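Local coordinates for putative polysaccharide biosynthesis protein with aminopeptidase-like domain (Clostridium acetobutylicum, PDB 3K9T) that binds one zinc ion per subunit and probably takes part in the biosynthesis of modified polysaccharides, without expected peptidase activity despite its aminopeptidase-like fold, at residues 195-200 with 251-256; 313-317 with 341-346. All coordinates share one frame; numbering follows the deposited sequence.

In the fold
Interaction 1 closes along the chain before interaction 2 opens, and their centres lie about 9 Å apart in the aminopeptidase-like region. Both gather at the ends of two adjacent, parallel strands of the eight-stranded mixed sheet. The loop 251-256 follows strand 245-250 and meets the start of helix 194-211, whereas 313-317 finishes strand 311-315 and meets helix 336-355. A backbone hydrogen bond between C253 and R316 joins the two strand exits, and Y346 reaches L203 of helix 194-211, which links the two helices. The zinc ligand D196 belongs to interaction 1; the side chain of R316 lies about 11 Å from it, so interaction 2 lies outside the metal site but adjoins loop 251-256.

Interaction 1: 195-200 with 251-256. With ZN (zinc ion), chain B.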
ATOM      1  N   ASN A 195      24.595 -21.270  19.058  1.00 26.10           N
ATOM      2  CA  ASN A 195      23.726 -20.251  18.487  1.00 26.37           C
ATOM      3  C   ASN A 195      22.474 -20.061  19.354  1.00 25.28           C
ATOM      4  O   ASN A 195      22.089 -18.927  19.717  1.00 22.01           O
ATOM      5  CB  ASN A 195      23.362 -20.557  17.025  1.00 28.80           C
ATOM      6  CG  ASN A 195      23.260 -19.259  16.150  1.00 34.45           C
ATOM      7  OD1 ASN A 195      23.924 -18.266  16.429  1.00 27.53           O
ATOM      8  ND2 ASN A 195      22.444 -19.293  15.096  1.00 25.68           N
ATOM      9  N   ASP A 196      21.882 -21.179  19.754  1.00 26.68           N
ATOM     10  CA  ASP A 196      20.722 -21.180  20.646  1.00 24.26           C
ATOM     11  C   ASP A 196      21.125 -21.868  21.983  1.00 26.30           C
ATOM     12  O   ASP A 196      21.055 -23.089  22.052  1.00 29.48           O
ATOM     13  CB  ASP A 196      19.577 -21.917  19.938  1.00 22.33           C
ATOM     14  CG  ASP A 196      18.349 -22.054  20.798  1.00 22.52           C
ATOM     15  OD1 ASP A 196      18.165 -21.191  21.673  1.00 24.18           O
ATOM     16  OD2 ASP A 196      17.573 -23.027  20.623  1.00 19.92           O
ATOM     17  N   ASN A 197      21.566 -21.135  23.031  1.00 25.42           N
ATOM     18  CA  ASN A 197      21.662 -19.658  23.047  1.00 26.31           C
ATOM     19  C   ASN A 197      22.808 -19.048  23.851  1.00 29.36           C
ATOM     20  O   ASN A 197      22.588 -18.084  24.614  1.00 29.65           O
ATOM     21  CB  ASN A 197      20.351 -18.996  23.533  1.00 23.78           C
ATOM     22  CG  ASN A 197      20.390 -17.468  23.425  1.00 26.94           C
ATOM     23  OD1 ASN A 197      20.946 -16.907  22.474  1.00 20.58           O
ATOM     24  ND2 ASN A 197      19.815 -16.785  24.419  1.00 22.45           N
ATOM     25  N   LEU A 198      24.030 -19.557  23.658  1.00 27.71           N
ATOM     26  CA  LEU A 198      25.198 -18.881  24.234  1.00 26.12           C
ATOM     27  C   LEU A 198      25.500 -17.618  23.427  1.00 23.85           C
ATOM     28  O   LEU A 198      26.129 -16.711  23.925  1.00 26.77           O
ATOM     29  CB  LEU A 198      26.465 -19.777  24.302  1.00 22.98           C
ATOM     30  CG  LEU A 198      26.341 -20.863  25.352  1.00 27.81           C
ATOM     31  CD1 LEU A 198      27.572 -21.714  25.400  1.00 16.68           C
ATOM     32  CD2 LEU A 198      26.018 -20.231  26.734  1.00 16.54           C
ATOM     33  N   SER A 199      25.074 -17.540  22.178  1.00 24.32           N
ATOM     34  CA  SER A 199      25.402 -16.353  21.367  1.00 25.44           C
ATOM     35  C   SER A 199      24.711 -15.086  21.926  1.00 25.35           C
ATOM     36  O   SER A 199      25.328 -14.029  22.057  1.00 25.22           O
ATOM     37  CB  SER A 199      25.038 -16.598  19.906  1.00 25.58           C
ATOM     38  OG  SER A 199      23.644 -16.837  19.734  1.00 27.33           O
ATOM     39  N   GLY A 200      23.443 -15.215  22.304  1.00 26.63           N
ATOM     40  CA  GLY A 200      22.694 -14.065  22.843  1.00 27.46           C
ATOM     41  C   GLY A 200      23.239 -13.628  24.185  1.00 26.92           C
ATOM     42  O   GLY A 200      23.338 -12.422  24.488  1.00 23.35           O
ATOM     43  N   ALA A 251      17.639 -11.028  22.196  1.00 24.62           N
ATOM     44  CA  ALA A 251      18.801 -11.453  21.448  1.00 21.98           C
ATOM     45  C   ALA A 251      18.968 -12.963  21.569  1.00 25.20           C
ATOM     46  O   ALA A 251      19.112 -13.511  22.659  1.00 23.27           O
ATOM     47  CB  ALA A 251      20.058 -10.749  21.945  1.00 19.46           C
ATOM     48  N   THR A 252      18.962 -13.632  20.425  1.00 26.86           N
ATOM     49  CA  THR A 252      19.235 -15.044  20.371  1.00 28.17           C
ATOM     50  C   THR A 252      19.747 -15.355  18.979  1.00 27.65           C
ATOM     51  O   THR A 252      19.559 -14.551  18.066  1.00 25.35           O
ATOM     52  CB  THR A 252      17.978 -15.860  20.680  1.00 28.48           C
ATOM     53  OG1 THR A 252      18.296 -17.230  20.539  1.00 24.91           O
ATOM     54  CG2 THR A 252      16.817 -15.512  19.752  1.00 24.88           C
ATOM     55  N   CYS A 253      20.421 -16.491  18.834  1.00 26.09           N
ATOM     56  CA  CYS A 253      20.884 -16.967  17.527  1.00 28.38           C
ATOM     57  C   CYS A 253      21.636 -15.920  16.729  1.00 27.73           C
ATOM     58  O   CYS A 253      21.371 -15.745  15.542  1.00 25.42           O
ATOM     59  CB  CYS A 253      19.684 -17.461  16.705  1.00 30.24           C
ATOM     60  SG  CYS A 253      18.826 -18.870  17.466  1.00 25.80           S
ATOM     61  N   VAL A 254      22.575 -15.246  17.388  1.00 25.76           N
ATOM     62  CA  VAL A 254      23.234 -14.105  16.801  1.00 26.86           C
ATOM     63  C   VAL A 254      24.672 -14.400  16.360  1.00 27.20           C
ATOM     64  O   VAL A 254      25.416 -13.457  16.034  1.00 25.99           O
ATOM     65  CB  VAL A 254      23.243 -12.888  17.780  1.00 26.43           C
ATOM     66  CG1 VAL A 254      21.849 -12.291  17.911  1.00 23.44           C
ATOM     67  CG2 VAL A 254      23.835 -13.286  19.124  1.00 24.21           C
ATOM     68  N   GLY A 255      25.042 -15.682  16.276  1.00 24.31           N
ATOM     69  CA  GLY A 255      26.448 -16.055  16.113  1.00 22.76           C
ATOM     70  C   GLY A 255      26.927 -16.807  14.881  1.00 25.53           C
ATOM     71  O   GLY A 255      28.149 -16.947  14.681  1.00 27.21           O
ATOM     72  N   ASP A 256      26.008 -17.315  14.062  1.00 23.66           N
ATOM     73  CA  ASP A 256      26.387 -18.072  12.877  1.00 22.40           C
ATOM     74  C   ASP A 256      26.771 -17.240  11.666  1.00 24.24           C
ATOM     75  O   ASP A 256      26.669 -16.004  11.700  1.00 19.68           O
ATOM     76  CB  ASP A 256      25.274 -19.031  12.496  1.00 23.65           C
ATOM     77  CG  ASP A 256      24.031 -18.333  11.998  1.00 27.48           C
ATOM     78  OD1 ASP A 256      23.229 -17.823  12.842  1.00 25.74           O
ATOM     79  OD2 ASP A 256      23.839 -18.363  10.767  1.00 25.88           O
TER
HETATM   80 ZN    ZN B 435      16.083 -23.448  21.794  1.00 27.22          ZN
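N195 grips the loop 251-256 with both ends of its amide, at the zinc-binding turn of the aminopeptidase-like fold. Its OD1 accepts from G255 N at 2.8 Å, with a C=O...donor angle of 161°, and a weak bond from D256 N adds to this. On the other branch, N195 ND2 donates to D256 OD1 over 2.8 Å; the amide and carboxylate planes stand 83° apart, and the donor meets the carboxylate from above its plane. D256 OD2 accepts from G258 N and lies very close to S317 OG, a probable but doubtfully short hydrogen bond.

Hydroxyl and backbone bonds form a second group. S199 OG accepts from V254 N at 3.0 Å and donates to N195 O at 2.6 Å. Its chi1 of 62° sets OG between the backbone N and carbonyl carbon, where both partners can be reached. N195 O also takes a weak bond from C253 N.

The zinc ligand D196 is joined to N197 by a cis peptide bond, as in related zinc aminopeptidases. D196 OD2 binds the zinc ion at 1.9 Å alongside H190 and H325, while Y187 OH bonds D196 OD1. Y187 OH also bonds T252 OG1, tying loop and metal ligand through one hydroxyl. N197 ND2 is bonded to T186 OG1. Within 195-200, N197 OD1 completes an Asx motif by accepting from G200 N at 3.0 Å, the donor lying above the carbonyl plane.

Interaction 2: 313-317 with 341-346; sequences SLMRS and DSYKTY
Y346 and L314 run past each other in opposite directions, the tyrosine reaching from helix 336-355 to the backbone of strand 311-315. Its hydroxyl donates to L314 O at 2.7 Å, in the carbonyl plane and on a lone pair, with a C=O...donor angle of 129°; the acceptor lies at the ring edge. The leucine runs back along the phenol: L314 CD2 packs 3.7 Å from Y346 CE1. The same methyl, L314 CD2, comes to 3.9 Å from T345 CG2.

The guanidinium of R316 and the carboxylate of D341 stand nearly perpendicular, their planes 77° apart. A bend at chi3 (86°) turns the head of the arginine towards the helix, where R316 NH1 forms a salt bridge to D341 OD2 at 2.9 Å. D341 OD2 lies in the guanidinium plane and uses its anti lone pair. R316 NH1 makes a second bond, to S342 OG at 2.9 Å, so two bonds restrain its rotation. G258 O fixes R316 NE.

S342 OG also bonds to V254 O, and a water donates to it at 2.9 Å while making a weak bond to M315 O. K260 NZ forms a salt bridge with D341 OD2 as well. Two cationic partners on that oxygen would probably favour an ionised carboxylate.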
ATOM      1  N   SER A 313      13.178  -8.828  17.833  1.00 26.26           N
ATOM      2  CA  SER A 313      14.233  -9.812  17.997  1.00 23.64           C
ATOM      3  C   SER A 313      15.149  -9.726  16.803  1.00 24.92           C
ATOM      4  O   SER A 313      14.724  -9.908  15.663  1.00 25.06           O
ATOM      5  CB  SER A 313      13.637 -11.204  18.153  1.00 25.41           C
ATOM      6  OG  SER A 313      14.612 -12.184  18.493  1.00 17.33           O
ATOM      7  N   LEU A 314      16.404  -9.379  17.066  1.00 25.55           N
ATOM      8  CA  LEU A 314      17.405  -9.216  16.020  1.00 25.23           C
ATOM      9  C   LEU A 314      18.383 -10.386  16.146  1.00 25.89           C
ATOM     10  O   LEU A 314      19.098 -10.531  17.157  1.00 26.42           O
ATOM     11  CB  LEU A 314      18.084  -7.847  16.119  1.00 22.39           C
ATOM     12  CG  LEU A 314      19.218  -7.625  15.122  1.00 21.52           C
ATOM     13  CD1 LEU A 314      18.738  -7.795  13.684  1.00 18.22           C
ATOM     14  CD2 LEU A 314      19.830  -6.267  15.327  1.00 24.60           C
HETATM   15  N   MSE A 315      18.384 -11.211  15.103  1.00 24.72           N
HETATM   16  CA  MSE A 315      19.040 -12.489  15.092  1.00 25.08           C
HETATM   17  C   MSE A 315      19.918 -12.607  13.877  1.00 23.80           C
HETATM   18  O   MSE A 315      19.966 -11.699  13.073  1.00 23.91           O
HETATM   19  CB  MSE A 315      17.957 -13.564  14.982  1.00 27.16           C
HETATM   20  CG  MSE A 315      17.029 -13.621  16.180  1.00 30.52           C
HETATM   21 SE   MSE A 315      15.610 -14.896  16.038  0.75 18.34          SE
HETATM   22  CE  MSE A 315      14.627 -13.766  14.853  1.00 29.90           C
ATOM     23  N   ARG A 316      20.631 -13.719  13.770  1.00 23.63           N
ATOM     24  CA  ARG A 316      21.231 -14.113  12.497  1.00 24.96           C
ATOM     25  C   ARG A 316      20.319 -15.233  11.987  1.00 24.48           C
ATOM     26  O   ARG A 316      19.162 -14.954  11.718  1.00 24.24           O
ATOM     27  CB  ARG A 316      22.718 -14.500  12.610  1.00 24.95           C
ATOM     28  CG  ARG A 316      23.613 -13.359  13.062  1.00 27.44           C
ATOM     29  CD  ARG A 316      25.091 -13.565  12.727  1.00 21.05           C
ATOM     30  NE  ARG A 316      25.310 -13.094  11.378  1.00 24.70           N
ATOM     31  CZ  ARG A 316      25.500 -11.833  11.026  1.00 27.59           C
ATOM     32  NH1 ARG A 316      25.586 -10.866  11.934  1.00 29.07           N
ATOM     33  NH2 ARG A 316      25.606 -11.535   9.735  1.00 33.99           N
ATOM     34  N   SER A 317      20.794 -16.475  11.875  1.00 25.23           N
ATOM     35  CA  SER A 317      19.934 -17.560  11.432  1.00 27.20           C
ATOM     36  C   SER A 317      19.018 -17.870  12.598  1.00 31.74           C
ATOM     37  O   SER A 317      19.407 -18.369  13.650  1.00 32.67           O
ATOM     38  CB  SER A 317      20.704 -18.803  10.956  1.00 26.20           C
ATOM     39  OG  SER A 317      21.608 -18.457   9.898  1.00 18.95           O
ATOM     40  N   ASP A 341      29.602  -8.903  13.579  1.00 29.76           N
ATOM     41  CA  ASP A 341      28.604  -8.153  12.827  1.00 18.10           C
ATOM     42  C   ASP A 341      27.319  -7.951  13.610  1.00 28.08           C
ATOM     43  O   ASP A 341      26.707  -6.885  13.548  1.00 26.30           O
ATOM     44  CB  ASP A 341      28.283  -8.819  11.498  1.00 22.55           C
ATOM     45  CG  ASP A 341      27.299  -8.003  10.667  1.00 29.04           C
ATOM     46  OD1 ASP A 341      27.714  -7.000  10.049  1.00 26.97           O
ATOM     47  OD2 ASP A 341      26.106  -8.365  10.641  1.00 26.60           O
ATOM     48  N   SER A 342      26.868  -8.980  14.303  1.00 18.65           N
ATOM     49  CA  SER A 342      25.690  -8.819  15.159  1.00 19.50           C
ATOM     50  C   SER A 342      25.926  -7.745  16.248  1.00 24.85           C
ATOM     51  O   SER A 342      25.068  -6.947  16.540  1.00 23.04           O
ATOM     52  CB  SER A 342      25.326 -10.148  15.792  1.00 26.20           C
ATOM     53  OG  SER A 342      25.011 -11.111  14.796  1.00 23.13           O
ATOM     54  N   TYR A 343      27.112  -7.718  16.830  1.00 23.08           N
ATOM     55  CA  TYR A 343      27.426  -6.747  17.874  1.00 31.39           C
ATOM     56  C   TYR A 343      27.457  -5.321  17.322  1.00 14.27           C
ATOM     57  O   TYR A 343      26.885  -4.415  17.902  1.00 33.94           O
ATOM     58  CB  TYR A 343      28.747  -7.152  18.480  1.00 19.32           C
ATOM     59  CG  TYR A 343      29.511  -6.131  19.277  1.00 29.73           C
ATOM     60  CD1 TYR A 343      29.246  -5.928  20.623  1.00 17.04           C
ATOM     61  CD2 TYR A 343      30.576  -5.443  18.706  1.00 17.84           C
ATOM     62  CE1 TYR A 343      29.981  -5.039  21.365  1.00 25.74           C
ATOM     63  CE2 TYR A 343      31.321  -4.531  19.452  1.00 29.71           C
ATOM     64  CZ  TYR A 343      31.021  -4.347  20.780  1.00 25.67           C
ATOM     65  OH  TYR A 343      31.757  -3.473  21.530  1.00 19.40           O
ATOM     66  N   LYS A 344      28.140  -5.151  16.200  1.00 30.42           N
ATOM     67  CA  LYS A 344      28.178  -3.890  15.463  1.00 24.41           C
ATOM     68  C   LYS A 344      26.743  -3.405  15.148  1.00 28.50           C
ATOM     69  O   LYS A 344      26.399  -2.220  15.322  1.00 20.88           O
ATOM     70  CB  LYS A 344      29.029  -4.112  14.190  1.00 29.59           C
ATOM     71  CG  LYS A 344      29.026  -3.019  13.135  1.00 42.61           C
ATOM     72  CD  LYS A 344      30.311  -3.071  12.277  1.00 74.95           C
ATOM     73  CE  LYS A 344      30.205  -3.951  11.043  1.00 95.42           C
ATOM     74  NZ  LYS A 344      29.453  -3.263   9.975  1.00 63.20           N
ATOM     75  N   THR A 345      25.880  -4.322  14.730  1.00 23.22           N
ATOM     76  CA  THR A 345      24.520  -3.936  14.332  1.00 13.19           C
ATOM     77  C   THR A 345      23.696  -3.466  15.547  1.00 15.19           C
ATOM     78  O   THR A 345      22.976  -2.456  15.500  1.00 25.15           O
ATOM     79  CB  THR A 345      23.814  -5.035  13.547  1.00 30.78           C
ATOM     80  OG1 THR A 345      24.624  -5.455  12.410  1.00 23.80           O
ATOM     81  CG2 THR A 345      22.455  -4.532  13.092  1.00 12.41           C
ATOM     82  N   TYR A 346      23.814  -4.203  16.633  1.00 24.53           N
ATOM     83  CA  TYR A 346      23.154  -3.833  17.867  1.00 35.19           C
ATOM     84  C   TYR A 346      23.648  -2.465  18.305  1.00 19.20           C
ATOM     85  O   TYR A 346      22.846  -1.622  18.705  1.00 27.86           O
ATOM     86  CB  TYR A 346      23.354  -4.902  18.983  1.00 21.08           C
ATOM     87  CG  TYR A 346      22.272  -5.982  19.037  1.00 24.30           C
ATOM     88  CD1 TYR A 346      22.246  -7.032  18.128  1.00 22.51           C
ATOM     89  CD2 TYR A 346      21.297  -5.971  20.032  1.00 22.17           C
ATOM     90  CE1 TYR A 346      21.260  -8.023  18.206  1.00 23.63           C
ATOM     91  CE2 TYR A 346      20.312  -6.949  20.118  1.00 24.28           C
ATOM     92  CZ  TYR A 346      20.283  -7.964  19.201  1.00 24.62           C
ATOM     93  OH  TYR A 346      19.303  -8.945  19.284  1.00 15.44           O
TER
HETATM   94  O   HOH W   1      22.292 -10.218  14.663  1.00 41.40           O